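Local coordinates for protein probable threonyl-tRNA synthetase 1 (PDB 3A32) that probably attaches threonine to tRNA(Thr) in two steps, first activating it with ATP, as a zinc-binding class II synthetase without an editing domain of its own, at residues V177-F182 and N240-I245; K203-M208 and D262-V267. All blocks are in the same frame, centred on the assembly; numbering follows the deposited sequence.

Contact 1: V177-F182 and N240-I245; sequences VVYDVF and NEKYGI
Y179 and F182, one turn apart on helix 174-191, pack against K242, Y243 and I245 where the side of that helix meets the C-terminal end of helix 222-243, within the class II synthetase core and away from the zinc site. There G244 takes a positive phi and turns the chain toward strand 246-250. F182 does most of the apolar work through the rim of its ring. Its CZ meets the tip of I245, 3.4 Å from CD1, which lies at the ring edge, and its CE2 comes to 3.5 Å from CE2 of Y243. The two rings sit obliquely, planes at 46° and centroids 5.7 Å apart, their side chains sliding past each other in opposite directions. Y179 carries CG anti to the backbone N (chi1 -178°), which sends the ring out toward the other helix; there its OH meets the extended K242 chain at about a right angle, 3.1 Å from CD. K242 also lays CG over the centre of the Y243 ring, 3.8 Å above the plane. Within 240-245, N240 ND2 hydrogen-bonds I245 O (3.0 Å) from above the carbonyl plane. Beyond the segments, K242 NZ forms a salt bridge with E183, and Y243 OH a hydrogen bond to the same carboxylate. Apolar packing thus sets the spacing here, while E183, gripping both polar tips, probably fixes where K242 and Y243 lie.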
loop_
_atom_site.group_PDB
_atom_site.type_symbol
_atom_site.label_atom_id
_atom_site.label_comp_id
_atom_site.label_asym_id
_atom_site.label_seq_id
_atom_site.Cartn_x
_atom_site.Cartn_y
_atom_site.Cartn_z
ATOM N N VAL A 177 20.817 -14.421 -10.527
ATOM C CA VAL A 177 20.115 -13.419 -9.778
ATOM C C VAL A 177 20.281 -12.043 -10.419
ATOM O O VAL A 177 19.291 -11.318 -10.621
ATOM C CB VAL A 177 20.588 -13.425 -8.297
ATOM C CG1 VAL A 177 20.366 -12.074 -7.652
ATOM C CG2 VAL A 177 19.876 -14.576 -7.492
ATOM N N VAL A 178 21.526 -11.703 -10.787
ATOM C CA VAL A 178 21.823 -10.443 -11.471
ATOM C C VAL A 178 21.056 -10.320 -12.776
ATOM O O VAL A 178 20.454 -9.259 -13.079
ATOM C CB VAL A 178 23.388 -10.191 -11.673
ATOM C CG1 VAL A 178 23.647 -8.853 -12.429
ATOM C CG2 VAL A 178 24.074 -10.125 -10.351
ATOM N N TYR A 179 21.094 -11.402 -13.560
ATOM C CA TYR A 179 20.419 -11.458 -14.827
ATOM C C TYR A 179 18.902 -11.308 -14.637
ATOM O O TYR A 179 18.266 -10.532 -15.342
ATOM C CB TYR A 179 20.773 -12.761 -15.559
ATOM C CG TYR A 179 20.126 -12.847 -16.916
ATOM C CD1 TYR A 179 20.665 -12.157 -18.026
ATOM C CD2 TYR A 179 18.957 -13.589 -17.090
ATOM C CE1 TYR A 179 20.027 -12.215 -19.264
ATOM C CE2 TYR A 179 18.339 -13.672 -18.316
ATOM C CZ TYR A 179 18.872 -12.998 -19.379
ATOM O OH TYR A 179 18.197 -13.098 -20.564
ATOM N N ASP A 180 18.334 -12.048 -13.686
ATOM C CA ASP A 180 16.921 -12.020 -13.399
ATOM C C ASP A 180 16.412 -10.639 -13.018
ATOM O O ASP A 180 15.275 -10.283 -13.386
ATOM C CB ASP A 180 16.580 -12.998 -12.274
ATOM C CG ASP A 180 16.642 -14.503 -12.740
ATOM O OD1 ASP A 180 16.791 -14.785 -13.942
ATOM O OD2 ASP A 180 16.527 -15.397 -11.876
ATOM N N VAL A 181 17.248 -9.871 -12.298
ATOM C CA VAL A 181 16.880 -8.494 -11.905
ATOM C C VAL A 181 16.812 -7.639 -13.136
ATOM O O VAL A 181 15.866 -6.867 -13.275
ATOM C CB VAL A 181 17.799 -7.883 -10.817
ATOM C CG1 VAL A 181 17.470 -6.376 -10.581
ATOM C CG2 VAL A 181 17.623 -8.667 -9.497
ATOM N N PHE A 182 17.756 -7.832 -14.071
ATOM C CA PHE A 182 17.606 -7.169 -15.345
ATOM C C PHE A 182 16.273 -7.546 -15.991
ATOM O O PHE A 182 15.578 -6.674 -16.518
ATOM C CB PHE A 182 18.753 -7.457 -16.345
ATOM C CG PHE A 182 18.441 -6.966 -17.743
ATOM C CD1 PHE A 182 18.677 -5.645 -18.103
ATOM C CD2 PHE A 182 17.874 -7.807 -18.676
ATOM C CE1 PHE A 182 18.362 -5.172 -19.399
ATOM C CE2 PHE A 182 17.548 -7.338 -19.967
ATOM C CZ PHE A 182 17.799 -6.015 -20.310
ATOM N N ASN A 240 23.624 -8.737 -23.234
ATOM C CA ASN A 240 24.039 -8.286 -24.558
ATOM C C ASN A 240 23.812 -9.379 -25.611
ATOM O O ASN A 240 23.321 -9.104 -26.693
ATOM C CB ASN A 240 25.487 -7.801 -24.561
ATOM C CG ASN A 240 26.045 -7.640 -25.976
ATOM O OD1 ASN A 240 26.558 -8.598 -26.572
ATOM N ND2 ASN A 240 25.960 -6.432 -26.508
ATOM N N GLU A 241 24.111 -10.628 -25.258
ATOM C CA GLU A 241 23.888 -11.717 -26.176
ATOM C C GLU A 241 22.432 -11.782 -26.519
ATOM O O GLU A 241 22.115 -11.963 -27.670
ATOM C CB GLU A 241 24.383 -13.074 -25.643
ATOM C CG GLU A 241 24.553 -14.105 -26.800
ATOM C CD GLU A 241 24.520 -15.558 -26.334
ATOM O OE1 GLU A 241 25.310 -15.919 -25.410
ATOM O OE2 GLU A 241 23.705 -16.342 -26.905
ATOM N N LYS A 242 21.544 -11.625 -25.527
ATOM C CA LYS A 242 20.097 -11.849 -25.764
ATOM C C LYS A 242 19.392 -10.683 -26.464
ATOM O O LYS A 242 18.516 -10.898 -27.326
ATOM C CB LYS A 242 19.364 -12.216 -24.471
ATOM C CG LYS A 242 17.889 -12.634 -24.715
ATOM C CD LYS A 242 17.123 -13.030 -23.446
ATOM C CE LYS A 242 15.663 -13.387 -23.758
ATOM N NZ LYS A 242 14.858 -14.045 -22.610
ATOM N N TYR A 243 19.784 -9.451 -26.110
ATOM C CA TYR A 243 19.096 -8.267 -26.613
ATOM C C TYR A 243 19.942 -7.299 -27.429
ATOM O O TYR A 243 19.422 -6.280 -27.979
ATOM C CB TYR A 243 18.486 -7.518 -25.433
ATOM C CG TYR A 243 17.534 -8.343 -24.618
ATOM C CD1 TYR A 243 16.273 -8.700 -25.125
ATOM C CD2 TYR A 243 17.877 -8.769 -23.349
ATOM C CE1 TYR A 243 15.391 -9.459 -24.375
ATOM C CE2 TYR A 243 17.014 -9.532 -22.606
ATOM C CZ TYR A 243 15.771 -9.853 -23.116
ATOM O OH TYR A 243 14.905 -10.595 -22.360
ATOM N N GLY A 244 21.239 -7.570 -27.486
ATOM C CA GLY A 244 22.160 -6.744 -28.289
ATOM C C GLY A 244 22.311 -5.406 -27.605
ATOM O O GLY A 244 22.739 -4.447 -28.230
ATOM N N ILE A 245 21.943 -5.367 -26.308
ATOM C CA ILE A 245 21.950 -4.165 -25.487
ATOM C C ILE A 245 23.401 -3.879 -25.126
ATOM O O ILE A 245 24.180 -4.762 -24.684
ATOM C CB ILE A 245 21.055 -4.309 -24.183
ATOM C CG1 ILE A 245 19.561 -4.246 -24.525
ATOM C CG2 ILE A 245 21.432 -3.264 -23.119
ATOM C CD1 ILE A 245 18.643 -4.509 -23.296
#

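Contact 2: K203-M208 and D262-V267; sequences KVRLSM and DFIMMV. With SO4 (sulfate ion), chain C.
K203 and R205 of strand 202-207 pair with I264 and D262 of strand 260-268 as hydrogen-bonded antiparallel pairs, V204 and F263 forming the non-hydrogen-bonded pair between them. K203 N gives I264 O a bond of 2.8 Å, and D262 N reaches R205 O at 2.9 Å. The R205 side chain leaves the strand with CB 3.6 Å from CD1 of I264. With CG anti to the backbone N (chi1 179°) and a bend at chi3 (-78°), the chain folds back until CZ lies 3.6 Å from I264 CD1, which sits over one face of the guanidinium. NH2 points away to O4 of a sulfate, probably from the crystallisation liquor, 3.0 Å off and in the guanidinium plane, and also makes a salt bridge with E275. K203 NZ binds the same sulfate, 2.8 Å from O1, and the same glutamate, while its CE lies 3.8 Å from SD of M266. Cut back to an alanine, R205 would no longer cover CD1 of I264 and would probably leave E275 and the sulfate with K203 but without their arginine partner. Beside the R205-D262 pair, a water joins R205 O, S207 OG and D262 OD2, while D262 OD1 hydrogen-bonds T280 OG1. Strand 246-250 flanks strand 202-207 and strand 273-284 flanks strand 260-268 in the mixed sheet of the catalytic core; helix 174-191 covers the F263 face.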
loop_
_atom_site.group_PDB
_atom_site.type_symbol
_atom_site.label_atom_id
_atom_site.label_comp_id
_atom_site.label_asym_id
_atom_site.label_seq_id
_atom_site.Cartn_x
_atom_site.Cartn_y
_atom_site.Cartn_z
ATOM N N LYS A 203 20.862 0.951 -22.249
ATOM C CA LYS A 203 22.266 0.795 -21.972
ATOM C C LYS A 203 22.443 0.227 -20.546
ATOM O O LYS A 203 21.734 0.619 -19.605
ATOM C CB LYS A 203 22.932 2.196 -22.121
ATOM C CG LYS A 203 24.394 2.235 -21.846
ATOM C CD LYS A 203 25.142 3.349 -22.607
ATOM C CE LYS A 203 24.713 4.721 -22.128
ATOM N NZ LYS A 203 25.512 5.841 -22.721
ATOM N N VAL A 204 23.398 -0.679 -20.376
ATOM C CA VAL A 204 23.751 -1.190 -19.070
ATOM C C VAL A 204 25.173 -0.712 -18.745
ATOM O O VAL A 204 26.099 -0.992 -19.492
ATOM C CB VAL A 204 23.649 -2.751 -19.005
ATOM C CG1 VAL A 204 24.543 -3.309 -17.914
ATOM C CG2 VAL A 204 22.186 -3.197 -18.766
ATOM N N ARG A 205 25.339 -0.008 -17.628
ATOM C CA ARG A 205 26.642 0.516 -17.238
ATOM C C ARG A 205 27.162 -0.171 -15.974
ATOM O O ARG A 205 26.523 -0.118 -14.926
ATOM C CB ARG A 205 26.545 2.034 -16.998
ATOM C CG ARG A 205 27.840 2.726 -16.550
ATOM C CD ARG A 205 27.565 4.229 -16.267
ATOM N NE ARG A 205 27.506 4.929 -17.532
ATOM C CZ ARG A 205 26.538 5.752 -17.921
ATOM N NH1 ARG A 205 25.519 6.054 -17.112
ATOM N NH2 ARG A 205 26.613 6.290 -19.138
ATOM N N LEU A 206 28.358 -0.739 -16.045
ATOM C CA LEU A 206 28.969 -1.348 -14.862
ATOM C C LEU A 206 29.985 -0.418 -14.253
ATOM O O LEU A 206 30.779 0.198 -14.984
ATOM C CB LEU A 206 29.641 -2.672 -15.212
ATOM C CG LEU A 206 28.919 -3.708 -16.100
ATOM C CD1 LEU A 206 29.731 -5.034 -16.209
ATOM C CD2 LEU A 206 27.457 -4.025 -15.671
ATOM N N SER A 207 29.960 -0.281 -12.925
ATOM C CA SER A 207 30.989 0.503 -12.238
ATOM C C SER A 207 31.839 -0.383 -11.297
ATOM O O SER A 207 31.333 -0.992 -10.356
ATOM C CB SER A 207 30.364 1.694 -11.525
ATOM O OG SER A 207 29.623 2.497 -12.439
ATOM N N MET A 208 33.130 -0.462 -11.577
ATOM C CA MET A 208 34.003 -1.476 -10.983
ATOM C C MET A 208 35.073 -0.836 -10.108
ATOM O O MET A 208 35.194 0.371 -10.095
ATOM C CB MET A 208 34.674 -2.298 -12.094
ATOM C CG MET A 208 33.767 -2.753 -13.196
ATOM S SD MET A 208 32.461 -3.861 -12.582
ATOM C CE MET A 208 32.501 -5.150 -13.837
ATOM N N ASP A 262 24.028 -0.151 -13.483
ATOM C CA ASP A 262 22.933 0.824 -13.564
ATOM C C ASP A 262 22.151 0.589 -14.822
ATOM O O ASP A 262 22.723 0.259 -15.854
ATOM C CB ASP A 262 23.478 2.233 -13.572
ATOM C CG ASP A 262 24.034 2.620 -12.217
ATOM O OD1 ASP A 262 23.281 2.423 -11.220
ATOM O OD2 ASP A 262 25.215 3.064 -12.156
ATOM N N PHE A 263 20.837 0.717 -14.694
ATOM C CA PHE A 263 19.900 0.603 -15.808
ATOM C C PHE A 263 19.669 1.975 -16.420
ATOM O O PHE A 263 19.238 2.885 -15.727
ATOM C CB PHE A 263 18.546 0.142 -15.279
ATOM C CG PHE A 263 18.576 -1.207 -14.594
ATOM C CD1 PHE A 263 19.172 -2.338 -15.227
ATOM C CD2 PHE A 263 17.957 -1.377 -13.363
ATOM C CE1 PHE A 263 19.149 -3.563 -14.610
ATOM C CE2 PHE A 263 17.931 -2.618 -12.748
ATOM C CZ PHE A 263 18.516 -3.690 -13.361
ATOM N N ILE A 264 19.901 2.104 -17.711
ATOM C CA ILE A 264 19.860 3.388 -18.344
ATOM C C ILE A 264 19.054 3.325 -19.634
ATOM O O ILE A 264 19.475 2.686 -20.596
ATOM C CB ILE A 264 21.291 3.914 -18.684
ATOM C CG1 ILE A 264 22.082 4.204 -17.409
ATOM C CG2 ILE A 264 21.193 5.216 -19.472
ATOM C CD1 ILE A 264 23.502 3.920 -17.584
ATOM N N MET A 265 17.911 4.003 -19.657
ATOM C CA MET A 265 17.176 4.161 -20.895
ATOM C C MET A 265 17.750 5.330 -21.698
ATOM O O MET A 265 17.997 6.397 -21.143
ATOM C CB MET A 265 15.695 4.408 -20.602
ATOM C CG MET A 265 14.876 4.548 -21.860
ATOM S SD MET A 265 13.187 4.036 -21.580
ATOM C CE MET A 265 13.389 2.251 -21.349
ATOM N N MET A 266 17.940 5.115 -22.988
ATOM C CA MET A 266 18.309 6.157 -23.941
ATOM C C MET A 266 17.088 6.778 -24.600
ATOM O O MET A 266 16.285 6.077 -25.230
ATOM C CB MET A 266 19.246 5.610 -25.012
ATOM C CG MET A 266 20.511 5.023 -24.437
ATOM S SD MET A 266 21.408 6.168 -23.327
ATOM C CE MET A 266 21.702 7.544 -24.492
ATOM N N VAL A 267 16.947 8.099 -24.439
ATOM C CA VAL A 267 15.833 8.810 -25.027
ATOM C C VAL A 267 16.320 9.909 -25.981
ATOM O O VAL A 267 17.468 10.346 -25.932
ATOM C CB VAL A 267 14.809 9.347 -23.958
ATOM C CG1 VAL A 267 14.419 8.265 -22.956
ATOM C CG2 VAL A 267 15.333 10.558 -23.218
HETATM S S SO4 C . 28.958 5.784 -22.868
HETATM O O1 SO4 C . 28.006 4.914 -23.564
HETATM O O2 SO4 C . 30.195 5.050 -22.615
HETATM O O3 SO4 C . 29.240 6.901 -23.767
HETATM O O4 SO4 C . 28.440 6.260 -21.571
HETATM O O HOH W 1 27.337 1.606 -12.786
#

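Following the chain from the N terminus, past strand 159-170, the first segment met is on helix 174-191; strand 202-207, helix 222-243 and strand 260-268 carry the others. Contact 1 closes the loop from helix 174-191 to the end of helix 222-243, and contact 2 the loop from strand 202-207 to strand 260-268; because their segments alternate, the two closures cross rather than nest. Their centres lie 12 Å apart and they touch directly: F263 packs its ring against V181 and F182, with CE1 4.0 Å from CA of F182, and CG2 of I245 sits beside the backbone of K203 and V204. Together they tie two helices to neighbouring strands of the catalytic core's sheet.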